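Local coordinates for protein adenylosuccinate lyase (Francisella tularensis subsp. tularensis SCHU S4, PDB 4EEI) that probably splits adenylosuccinate into AMP and fumarate, and SAICAR into AICAR and fumarate, two beta-eliminations of purine nucleotide synthesis, at residues N18-E27 with D96-Q105; R216-H226 with E309-M320. One frame throughout, in Å; residues are numbered along the deposited sequence.

Contact 1. Residues N18-E27 with D96-Q105. With EDO (1,2-ethanediol), chain P.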
loop_
_atom_site.group_PDB
_atom_site.type_symbol
_atom_site.label_atom_id
_atom_site.label_comp_id
_atom_site.label_asym_id
_atom_site.label_seq_id
_atom_site.Cartn_x
_atom_site.Cartn_y
_atom_site.Cartn_z
ATOM N N ASN B 18 -13.576 12.338 25.881
ATOM C CA ASN B 18 -14.261 11.056 25.775
ATOM C C ASN B 18 -13.298 9.883 25.892
ATOM O O ASN B 18 -13.669 8.813 26.397
ATOM C CB ASN B 18 -15.076 10.945 24.485
ATOM C CG ASN B 18 -15.920 9.690 24.452
ATOM O OD1 ASN B 18 -16.815 9.518 25.285
ATOM N ND2 ASN B 18 -15.631 8.794 23.510
ATOM N N LYS B 19 -12.065 10.074 25.428
ATOM C CA LYS B 19 -11.050 9.028 25.584
ATOM C C LYS B 19 -10.905 8.668 27.062
ATOM O O LYS B 19 -10.917 7.489 27.423
ATOM C CB LYS B 19 -9.693 9.463 25.012
ATOM C CG LYS B 19 -8.612 8.391 25.140
ATOM C CD LYS B 19 -7.292 8.937 25.681
ATOM C CE LYS B 19 -6.526 9.717 24.632
ATOM N NZ LYS B 19 -6.362 8.938 23.365
ATOM N N TYR B 20 -10.786 9.681 27.914
ATOM C CA TYR B 20 -10.656 9.442 29.354
ATOM C C TYR B 20 -11.967 8.994 29.992
ATOM O O TYR B 20 -11.960 8.215 30.940
ATOM C CB TYR B 20 -10.128 10.695 30.068
ATOM C CG TYR B 20 -8.756 11.123 29.595
ATOM C CD1 TYR B 20 -7.734 10.196 29.423
ATOM C CD2 TYR B 20 -8.492 12.451 29.308
ATOM C CE1 TYR B 20 -6.481 10.591 28.978
ATOM C CE2 TYR B 20 -7.254 12.852 28.867
ATOM C CZ TYR B 20 -6.253 11.926 28.700
ATOM O OH TYR B 20 -5.018 12.349 28.259
ATOM N N ALA B 21 -13.096 9.488 29.489
ATOM C CA ALA B 21 -14.387 9.056 30.034
ATOM C C ALA B 21 -14.591 7.552 29.800
ATOM O O ALA B 21 -15.127 6.841 30.655
ATOM C CB ALA B 21 -15.529 9.865 29.451
ATOM N N LYS B 22 -14.157 7.062 28.645
ATOM C CA LYS B 22 -14.272 5.630 28.373
ATOM C C LYS B 22 -13.285 4.832 29.214
ATOM O O LYS B 22 -13.617 3.745 29.700
ATOM C CB LYS B 22 -14.111 5.346 26.872
ATOM C CG LYS B 22 -15.256 5.925 26.011
ATOM C CD LYS B 22 -16.595 5.260 26.329
ATOM C CE LYS B 22 -17.522 6.153 27.142
ATOM N NZ LYS B 22 -18.145 7.259 26.350
ATOM N N MET B 23 -12.083 5.372 29.410
ATOM C CA MET B 23 -11.118 4.733 30.307
ATOM C C MET B 23 -11.689 4.612 31.718
ATOM O O MET B 23 -11.524 3.585 32.389
ATOM C CB MET B 23 -9.802 5.510 30.330
ATOM C CG MET B 23 -8.937 5.286 29.089
ATOM S SD MET B 23 -7.412 6.249 29.176
ATOM C CE MET B 23 -6.681 5.857 27.572
ATOM N N LEU B 24 -12.379 5.654 32.154
ATOM C CA LEU B 24 -12.990 5.648 33.479
ATOM C C LEU B 24 -14.074 4.579 33.582
ATOM O O LEU B 24 -14.163 3.875 34.591
ATOM C CB LEU B 24 -13.562 7.026 33.818
ATOM C CG LEU B 24 -14.234 7.086 35.196
ATOM C CD1 LEU B 24 -13.232 6.785 36.312
ATOM C CD2 LEU B 24 -14.889 8.445 35.423
ATOM N N GLU B 25 -14.896 4.456 32.543
ATOM C CA GLU B 25 -15.962 3.456 32.534
ATOM C C GLU B 25 -15.382 2.044 32.629
ATOM O O GLU B 25 -15.904 1.189 33.352
ATOM C CB GLU B 25 -16.823 3.593 31.270
ATOM C CG GLU B 25 -17.973 2.588 31.220
ATOM C CD GLU B 25 -18.793 2.659 29.933
ATOM O OE1 GLU B 25 -18.632 3.630 29.160
ATOM O OE2 GLU B 25 -19.600 1.731 29.697
ATOM N N VAL B 26 -14.295 1.804 31.900
ATOM C CA VAL B 26 -13.596 0.521 31.953
ATOM C C VAL B 26 -12.964 0.247 33.321
ATOM O O VAL B 26 -13.074 -0.871 33.849
ATOM C CB VAL B 26 -12.549 0.437 30.827
ATOM C CG1 VAL B 26 -11.771 -0.857 30.911
ATOM C CG2 VAL B 26 -13.245 0.550 29.484
ATOM N N GLU B 27 -12.304 1.251 33.899
ATOM C CA GLU B 27 -11.733 1.108 35.242
ATOM C C GLU B 27 -12.814 0.757 36.263
ATOM O O GLU B 27 -12.587 -0.035 37.181
ATOM C CB GLU B 27 -11.049 2.407 35.695
ATOM C CG GLU B 27 -9.763 2.780 34.955
ATOM C CD GLU B 27 -8.521 2.073 35.499
ATOM O OE1 GLU B 27 -8.657 1.100 36.279
ATOM O OE2 GLU B 27 -7.396 2.498 35.141
ATOM N N ASP B 96 -5.065 -3.128 29.520
ATOM C CA ASP B 96 -6.388 -3.697 29.773
ATOM C C ASP B 96 -7.381 -2.548 29.711
ATOM O O ASP B 96 -8.485 -2.680 29.188
ATOM C CB ASP B 96 -6.473 -4.325 31.172
ATOM C CG ASP B 96 -5.769 -5.671 31.278
ATOM O OD1 ASP B 96 -5.687 -6.405 30.272
ATOM O OD2 ASP B 96 -5.313 -6.001 32.397
ATOM N N ILE B 97 -6.975 -1.404 30.250
ATOM C CA ILE B 97 -7.854 -0.241 30.275
ATOM C C ILE B 97 -7.896 0.445 28.912
ATOM O O ILE B 97 -8.972 0.732 28.380
ATOM C CB ILE B 97 -7.420 0.773 31.350
ATOM C CG1 ILE B 97 -7.303 0.102 32.722
ATOM C CG2 ILE B 97 -8.389 1.955 31.396
ATOM C CD1 ILE B 97 -8.582 -0.593 33.203
ATOM N N ILE B 98 -6.725 0.706 28.341
ATOM C CA ILE B 98 -6.647 1.433 27.068
ATOM C C ILE B 98 -7.390 0.711 25.955
ATOM O O ILE B 98 -8.193 1.314 25.243
ATOM C CB ILE B 98 -5.190 1.610 26.605
ATOM C CG1 ILE B 98 -4.400 2.442 27.606
ATOM C CG2 ILE B 98 -5.138 2.252 25.224
ATOM C CD1 ILE B 98 -2.891 2.391 27.384
ATOM N N ASP B 99 -7.107 -0.577 25.794
ATOM C CA ASP B 99 -7.659 -1.327 24.675
ATOM C C ASP B 99 -9.148 -1.593 24.847
ATOM O O ASP B 99 -9.892 -1.587 23.873
ATOM C CB ASP B 99 -6.886 -2.640 24.459
ATOM C CG ASP B 99 -5.513 -2.423 23.823
ATOM O OD1 ASP B 99 -5.170 -1.266 23.469
ATOM O OD2 ASP B 99 -4.779 -3.424 23.663
ATOM N N SER B 100 -9.584 -1.831 26.078
ATOM C CA SER B 100 -11.004 -2.033 26.321
ATOM C C SER B 100 -11.775 -0.737 26.084
ATOM O O SER B 100 -12.867 -0.743 25.516
ATOM C CB SER B 100 -11.239 -2.581 27.731
ATOM O OG SER B 100 -10.684 -3.882 27.854
ATOM N N ALA B 101 -11.195 0.388 26.489
ATOM C CA ALA B 101 -11.850 1.667 26.273
ATOM C C ALA B 101 -11.832 2.010 24.788
ATOM O O ALA B 101 -12.770 2.614 24.272
ATOM C CB ALA B 101 -11.191 2.763 27.102
ATOM N N LEU B 102 -10.764 1.622 24.098
ATOM C CA LEU B 102 -10.671 1.874 22.658
ATOM C C LEU B 102 -11.785 1.134 21.928
ATOM O O LEU B 102 -12.347 1.646 20.967
ATOM C CB LEU B 102 -9.306 1.424 22.133
ATOM C CG LEU B 102 -9.055 1.533 20.636
ATOM C CD1 LEU B 102 -9.239 2.969 20.181
ATOM C CD2 LEU B 102 -7.644 1.064 20.326
ATOM N N SER B 103 -12.115 -0.068 22.396
ATOM C CA SER B 103 -13.218 -0.818 21.794
ATOM C C SER B 103 -14.527 -0.074 21.930
ATOM O O SER B 103 -15.375 -0.147 21.041
ATOM C CB SER B 103 -13.355 -2.204 22.416
ATOM O OG SER B 103 -12.254 -3.012 22.056
ATOM N N LEU B 104 -14.704 0.622 23.052
ATOM C CA LEU B 104 -15.924 1.395 23.264
ATOM C C LEU B 104 -15.989 2.583 22.297
ATOM O O LEU B 104 -17.055 2.896 21.761
ATOM C CB LEU B 104 -16.034 1.870 24.716
ATOM C CG LEU B 104 -15.927 0.835 25.841
ATOM C CD1 LEU B 104 -16.159 1.483 27.193
ATOM C CD2 LEU B 104 -16.908 -0.310 25.635
ATOM N N GLN B 105 -14.856 3.243 22.070
ATOM C CA GLN B 105 -14.808 4.327 21.086
ATOM C C GLN B 105 -15.084 3.811 19.680
ATOM O O GLN B 105 -15.817 4.442 18.915
ATOM C CB GLN B 105 -13.444 5.024 21.113
ATOM C CG GLN B 105 -13.202 5.868 22.349
ATOM C CD GLN B 105 -11.786 6.384 22.405
ATOM O OE1 GLN B 105 -10.844 5.614 22.604
ATOM N NE2 GLN B 105 -11.619 7.688 22.191
HETATM C C1 EDO P . -10.177 -2.902 19.365
HETATM O O1 EDO P . -9.668 -4.157 18.878
HETATM C C2 EDO P . -9.398 -2.452 20.601
HETATM O O2 EDO P . -9.528 -3.446 21.623
HETATM O O HOH W 1 -8.997 9.007 21.562
HETATM O O HOH W 2 -10.436 5.390 25.561
#
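I97 and V26 interlock where helix 16-33 crosses the start of helix 94-131; the axes of the two short segments approach to 8.3 Å, with their N-to-C directions 116° apart. V26 is a knob in the hole formed by I97, S100, A101 and L104. Its two methyls divide the work: CG1, anti to the backbone N (chi1 177°), rests on S100 CB at 3.7 Å, while CG2 lies 3.6 Å from A101 N and also meets the end of L104. I97 reaches back the other way. Its CG2 touches M23 O, and its CG1 packs 3.4 Å from E27 OE2, the E27 side chain crossing that of I97 at about a right angle; the same oxygen is hydrogen-bonded to H89. The small A101 lets the backbones close in, its CB 3.6 Å from M23 N. L104 continues the apolar seam, its CB against K22 CD at 3.8 Å. At the far end polar groups take over: one water accepts from K19 NZ and Q105 NE2, and a second donates to K19 O and Q105 OE1, so Q105 is tied to K19 through both ends of its amide. Q105 NE2 also bonds I13 O. I98 lines the AMP pocket, and M23 CE lies beside it. Helix 68-77 packs on M23, E27 and I98, while W14 of helix 8-14 lies against Q105.

Contact 2. Residues R216-H226 with E309-M320. With AMP (adenosine monophosphate), chain O; EDO (1,2-ethanediol), chain Q.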
loop_
_atom_site.group_PDB
_atom_site.type_symbol
_atom_site.label_atom_id
_atom_site.label_comp_id
_atom_site.label_asym_id
_atom_site.label_seq_id
_atom_site.Cartn_x
_atom_site.Cartn_y
_atom_site.Cartn_z
ATOM N N ARG B 216 -4.208 -6.974 17.303
ATOM C CA ARG B 216 -4.572 -5.879 16.406
ATOM C C ARG B 216 -5.262 -6.306 15.123
ATOM O O ARG B 216 -5.643 -5.446 14.319
ATOM C CB ARG B 216 -3.347 -5.005 16.102
ATOM C CG ARG B 216 -3.418 -3.613 16.741
ATOM C CD ARG B 216 -3.626 -3.699 18.253
ATOM N NE ARG B 216 -3.949 -2.395 18.847
ATOM C CZ ARG B 216 -4.310 -2.225 20.115
ATOM N NH1 ARG B 216 -4.401 -3.272 20.926
ATOM N NH2 ARG B 216 -4.575 -1.013 20.576
ATOM N N ASP B 217 -5.453 -7.610 14.926
ATOM C CA ASP B 217 -6.119 -8.085 13.708
ATOM C C ASP B 217 -7.621 -7.803 13.703
ATOM O O ASP B 217 -8.269 -7.842 12.645
ATOM C CB ASP B 217 -5.849 -9.577 13.453
ATOM C CG ASP B 217 -6.503 -10.482 14.497
ATOM O OD1 ASP B 217 -7.566 -11.084 14.207
ATOM O OD2 ASP B 217 -5.935 -10.598 15.601
ATOM N N ARG B 218 -8.184 -7.524 14.876
ATOM C CA ARG B 218 -9.598 -7.156 14.938
ATOM C C ARG B 218 -9.755 -5.776 14.337
ATOM O O ARG B 218 -10.601 -5.555 13.470
ATOM C CB ARG B 218 -10.111 -7.185 16.384
ATOM C CG ARG B 218 -9.940 -8.548 17.057
ATOM C CD ARG B 218 -10.743 -8.653 18.352
ATOM N NE ARG B 218 -10.716 -10.020 18.895
ATOM C CZ ARG B 218 -11.606 -10.961 18.591
ATOM N NH1 ARG B 218 -12.596 -10.694 17.746
ATOM N NH2 ARG B 218 -11.515 -12.164 19.142
ATOM N N ILE B 219 -8.921 -4.843 14.784
ATOM C CA ILE B 219 -8.917 -3.513 14.187
ATOM C C ILE B 219 -8.602 -3.598 12.698
ATOM O O ILE B 219 -9.242 -2.930 11.889
ATOM C CB ILE B 219 -7.914 -2.573 14.881
ATOM C CG1 ILE B 219 -8.476 -2.130 16.236
ATOM C CG2 ILE B 219 -7.650 -1.328 14.016
ATOM C CD1 ILE B 219 -7.462 -1.424 17.133
ATOM N N ALA B 220 -7.627 -4.422 12.334
ATOM C CA ALA B 220 -7.231 -4.522 10.934
ATOM C C ALA B 220 -8.372 -5.064 10.081
ATOM O O ALA B 220 -8.523 -4.681 8.920
ATOM C CB ALA B 220 -5.986 -5.387 10.780
ATOM N N LYS B 221 -9.168 -5.967 10.641
ATOM C CA LYS B 221 -10.278 -6.524 9.888
ATOM C C LYS B 221 -11.293 -5.432 9.563
ATOM O O LYS B 221 -11.757 -5.325 8.424
ATOM C CB LYS B 221 -10.955 -7.660 10.660
ATOM C CG LYS B 221 -12.261 -8.128 9.998
ATOM C CD LYS B 221 -12.778 -9.433 10.604
ATOM C CE LYS B 221 -14.086 -9.865 9.941
ATOM N NZ LYS B 221 -14.562 -11.159 10.516
ATOM N N LEU B 222 -11.626 -4.610 10.560
ATOM C CA LEU B 222 -12.577 -3.518 10.372
ATOM C C LEU B 222 -12.056 -2.503 9.362
ATOM O O LEU B 222 -12.792 -2.069 8.471
ATOM C CB LEU B 222 -12.872 -2.821 11.708
ATOM C CG LEU B 222 -13.763 -1.571 11.628
ATOM C CD1 LEU B 222 -15.115 -1.893 11.009
ATOM C CD2 LEU B 222 -13.961 -0.947 13.005
ATOM N N ILE B 223 -10.791 -2.120 9.510
ATOM C CA ILE B 223 -10.172 -1.178 8.581
ATOM C C ILE B 223 -10.140 -1.740 7.154
ATOM O O ILE B 223 -10.288 -0.990 6.185
ATOM C CB ILE B 223 -8.764 -0.776 9.076
ATOM C CG1 ILE B 223 -8.872 -0.137 10.462
ATOM C CG2 ILE B 223 -8.073 0.172 8.097
ATOM C CD1 ILE B 223 -9.685 1.143 10.495
ATOM N N SER B 224 -9.961 -3.057 7.025
ATOM C CA SER B 224 -10.041 -3.714 5.716
ATOM C C SER B 224 -11.428 -3.612 5.099
ATOM O O SER B 224 -11.567 -3.420 3.880
ATOM C CB SER B 224 -9.629 -5.183 5.819
ATOM O OG SER B 224 -8.257 -5.269 6.166
ATOM N N ILE B 225 -12.461 -3.752 5.922
ATOM C CA ILE B 225 -13.818 -3.526 5.425
ATOM C C ILE B 225 -13.980 -2.071 4.965
ATOM O O ILE B 225 -14.598 -1.788 3.934
ATOM C CB ILE B 225 -14.880 -3.846 6.490
ATOM C CG1 ILE B 225 -14.819 -5.326 6.877
ATOM C CG2 ILE B 225 -16.283 -3.498 5.978
ATOM C CD1 ILE B 225 -15.654 -5.654 8.115
ATOM N N HIS B 226 -13.431 -1.138 5.734
ATOM C CA HIS B 226 -13.527 0.272 5.366
ATOM C C HIS B 226 -12.787 0.526 4.045
ATOM O O HIS B 226 -13.199 1.377 3.248
ATOM C CB HIS B 226 -12.974 1.150 6.496
ATOM C CG HIS B 226 -13.929 1.328 7.636
ATOM N ND1 HIS B 226 -13.720 2.242 8.644
ATOM C CD2 HIS B 226 -15.107 0.720 7.914
ATOM C CE1 HIS B 226 -14.732 2.194 9.496
ATOM N NE2 HIS B 226 -15.592 1.284 9.073
ATOM N N GLU B 309 -2.146 4.584 15.649
ATOM C CA GLU B 309 -3.589 4.573 15.884
ATOM C C GLU B 309 -4.131 5.941 16.285
ATOM O O GLU B 309 -5.257 6.295 15.923
ATOM C CB GLU B 309 -3.959 3.484 16.914
ATOM C CG GLU B 309 -3.839 2.079 16.319
ATOM C CD GLU B 309 -3.870 0.947 17.344
ATOM O OE1 GLU B 309 -3.777 1.212 18.564
ATOM O OE2 GLU B 309 -3.975 -0.227 16.917
ATOM N N ARG B 310 -3.343 6.719 17.025
ATOM C CA ARG B 310 -3.793 8.054 17.435
ATOM C C ARG B 310 -4.031 8.971 16.245
ATOM O O ARG B 310 -4.847 9.877 16.317
ATOM C CB ARG B 310 -2.760 8.715 18.356
ATOM C CG ARG B 310 -2.571 8.058 19.728
ATOM C CD ARG B 310 -1.566 8.881 20.537
ATOM N NE ARG B 310 -1.056 8.170 21.704
ATOM C CZ ARG B 310 -1.581 8.242 22.924
ATOM N NH1 ARG B 310 -2.646 8.997 23.157
ATOM N NH2 ARG B 310 -1.030 7.555 23.918
ATOM N N PHE B 311 -3.303 8.749 15.156
ATOM C CA PHE B 311 -3.512 9.521 13.929
ATOM C C PHE B 311 -4.625 8.932 13.075
ATOM O O PHE B 311 -5.587 9.616 12.738
ATOM C CB PHE B 311 -2.248 9.525 13.064
ATOM C CG PHE B 311 -1.200 10.516 13.500
ATOM C CD1 PHE B 311 -1.275 11.842 13.107
ATOM C CD2 PHE B 311 -0.121 10.106 14.265
ATOM C CE1 PHE B 311 -0.291 12.745 13.495
ATOM C CE2 PHE B 311 0.868 10.997 14.641
ATOM C CZ PHE B 311 0.780 12.313 14.265
ATOM N N TYR B 312 -4.485 7.666 12.699
ATOM C CA TYR B 312 -5.333 7.144 11.626
ATOM C C TYR B 312 -6.743 6.717 12.038
ATOM O O TYR B 312 -7.651 6.759 11.216
ATOM C CB TYR B 312 -4.616 6.047 10.818
ATOM C CG TYR B 312 -4.903 4.633 11.263
ATOM C CD1 TYR B 312 -5.997 3.935 10.764
ATOM C CD2 TYR B 312 -4.066 3.983 12.159
ATOM C CE1 TYR B 312 -6.254 2.632 11.159
ATOM C CE2 TYR B 312 -4.318 2.677 12.564
ATOM C CZ TYR B 312 -5.414 2.016 12.062
ATOM O OH TYR B 312 -5.675 0.723 12.458
ATOM N N LEU B 313 -6.938 6.288 13.283
ATOM C CA LEU B 313 -8.280 5.853 13.683
ATOM C C LEU B 313 -9.305 6.996 13.722
ATOM O O LEU B 313 -10.382 6.862 13.146
ATOM C CB LEU B 313 -8.269 5.079 15.008
ATOM C CG LEU B 313 -7.744 3.645 14.929
ATOM C CD1 LEU B 313 -7.782 2.986 16.317
ATOM C CD2 LEU B 313 -8.543 2.824 13.924
ATOM N N PRO B 314 -8.986 8.125 14.389
ATOM C CA PRO B 314 -9.973 9.209 14.313
ATOM C C PRO B 314 -10.147 9.723 12.883
ATOM O O PRO B 314 -11.249 10.165 12.517
ATOM C CB PRO B 314 -9.358 10.302 15.200
ATOM C CG PRO B 314 -8.495 9.552 16.179
ATOM C CD PRO B 314 -7.898 8.445 15.336
ATOM N N ASP B 315 -9.086 9.684 12.081
ATOM C CA ASP B 315 -9.214 10.148 10.699
ATOM C C ASP B 315 -10.036 9.174 9.877
ATOM O O ASP B 315 -10.823 9.580 9.040
ATOM C CB ASP B 315 -7.856 10.326 10.030
ATOM C CG ASP B 315 -7.115 11.545 10.531
ATOM O OD1 ASP B 315 -7.721 12.357 11.262
ATOM O OD2 ASP B 315 -5.925 11.695 10.184
ATOM N N ASN B 316 -9.826 7.885 10.098
ATOM C CA ASN B 316 -10.566 6.878 9.351
ATOM C C ASN B 316 -12.068 7.001 9.600
ATOM O O ASN B 316 -12.861 7.091 8.663
ATOM C CB ASN B 316 -10.060 5.480 9.712
ATOM C CG ASN B 316 -10.677 4.403 8.854
ATOM O OD1 ASN B 316 -11.772 3.904 9.153
ATOM N ND2 ASN B 316 -9.982 4.034 7.780
ATOM N N PHE B 317 -12.471 7.030 10.866
ATOM C CA PHE B 317 -13.887 7.189 11.164
ATOM C C PHE B 317 -14.419 8.554 10.739
ATOM O O PHE B 317 -15.537 8.668 10.212
ATOM C CB PHE B 317 -14.157 6.915 12.647
ATOM C CG PHE B 317 -14.042 5.464 13.008
ATOM C CD1 PHE B 317 -15.023 4.564 12.615
ATOM C CD2 PHE B 317 -12.956 4.996 13.727
ATOM C CE1 PHE B 317 -14.921 3.210 12.940
ATOM C CE2 PHE B 317 -12.846 3.648 14.054
ATOM C CZ PHE B 317 -13.831 2.759 13.655
ATOM N N GLY B 318 -13.626 9.600 10.950
ATOM C CA GLY B 318 -14.062 10.936 10.568
ATOM C C GLY B 318 -14.274 11.057 9.063
ATOM O O GLY B 318 -15.274 11.603 8.602
ATOM N N ILE B 319 -13.328 10.550 8.290
ATOM C CA ILE B 319 -13.448 10.608 6.842
ATOM C C ILE B 319 -14.585 9.708 6.357
ATOM O O ILE B 319 -15.325 10.080 5.453
ATOM C CB ILE B 319 -12.135 10.179 6.169
ATOM C CG1 ILE B 319 -11.055 11.244 6.400
ATOM C CG2 ILE B 319 -12.342 9.957 4.677
ATOM C CD1 ILE B 319 -9.638 10.748 6.027
ATOM N N MET B 320 -14.726 8.529 6.952
ATOM C CA MET B 320 -15.759 7.591 6.507
ATOM C C MET B 320 -17.149 8.194 6.694
ATOM O O MET B 320 -17.983 8.159 5.787
ATOM C CB MET B 320 -15.661 6.257 7.260
ATOM C CG MET B 320 -16.761 5.260 6.880
ATOM S SD MET B 320 -16.644 4.748 5.154
ATOM C CE MET B 320 -15.239 3.646 5.222
HETATM P P AMP O . 2.791 7.149 22.395
HETATM O O1P AMP O . 2.948 8.620 22.105
HETATM O O2P AMP O . 3.882 6.282 21.823
HETATM O O3P AMP O . 1.397 6.619 22.179
HETATM O "O5'" AMP O . 3.001 7.042 23.987
HETATM C "C5'" AMP O . 2.701 5.831 24.681
HETATM C "C4'" AMP O . 2.514 6.127 26.164
HETATM O "O4'" AMP O . 2.214 4.922 26.873
HETATM C "C3'" AMP O . 3.782 6.702 26.775
HETATM O "O3'" AMP O . 3.440 7.844 27.561
HETATM C "C2'" AMP O . 4.316 5.612 27.677
HETATM O "O2'" AMP O . 4.886 6.161 28.866
HETATM C "C1'" AMP O . 3.086 4.782 27.996
HETATM N N9 AMP O . 3.446 3.361 28.218
HETATM C C8 AMP O . 4.686 2.883 28.420
HETATM N N7 AMP O . 4.668 1.540 28.596
HETATM C C5 AMP O . 3.387 1.140 28.509
HETATM C C6 AMP O . 2.663 -0.148 28.600
HETATM N N6 AMP O . 3.326 -1.306 28.826
HETATM N N1 AMP O . 1.321 -0.124 28.450
HETATM C C2 AMP O . 0.652 1.022 28.226
HETATM N N3 AMP O . 1.244 2.225 28.130
HETATM C C4 AMP O . 2.586 2.346 28.262
HETATM C C1 EDO Q . -4.580 3.318 21.658
HETATM O O1 EDO Q . -3.868 2.456 20.770
HETATM C C2 EDO Q . -4.723 4.688 21.010
HETATM O O2 EDO Q . -3.477 5.017 20.391
HETATM O O HOH W 3 -9.907 2.124 5.476
#
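Two long helices of the central helical bundle of the fumarase/aspartase-type lyase fold, 217-244 and 304-333, meet here, their segments 217-226 and 309-320 running 35° apart in direction. R216, just before helix 217-244, grips E309 side-on in a salt bridge: NE bonds OE2 at 2.9 Å and NH2 bonds OE1 at 3.1 Å, each through the oxygen's syn lone pair. The guanidinium and carboxylate planes are nearly coplanar, and the paired bonds would restrain both from rotating. R216 NH1 makes a salt bridge to D99, and E309 OE1 also accepts from H305 and from an ethanediol. Farther along, N316, F317 and M320 gather around H226. Its ND1 donates to N316 OD1 over 2.6 Å, with ring and amide nearly coplanar and the N-H pointing almost straight at the oxygen (168°). N316 CG is anti to its own backbone N (chi1 -173°), which carries the amide across to the histidine; ND2 bonds H287 and a water held by I223 O. M320 CE sits over one face of the H226 ring, 4.0 Å from its centroid, and the ring turns its edge to the face of F317 in an offset edge-to-face pair. In between, I223 CD1 meets the edge of the Y312 ring, 3.8 Å from Y312 CE1, and also touches L313. R310 instead bonds AMP O3P through NE and NH2, and NH2 also pairs with D68. Helix 94-131 packs on L222, F317 and M320, helix 272-293 on Y312 and N316, and helix 151-173 on L222.

Both contacts are buried, but the centre of contact 2 lies about 12 Å from the centre of the chain and that of contact 1 about 25 Å, the two contact centres being about 17 Å apart. Helix 94-131 serves both: its start is one side of contact 1, and farther along it packs against contact 2. A salt bridge joins them directly, D99 OD2 to R216 NH1 at 2.8 Å, leaving R216 shared between D99 and E309. Contact 1 is a steep crossing with an apolar centre and water-mediated polar links; contact 2 is a shallower pairing fixed by direct charged and amide bonds. Each contributes to the AMP pocket, through I98 in contact 1 and R310 in contact 2.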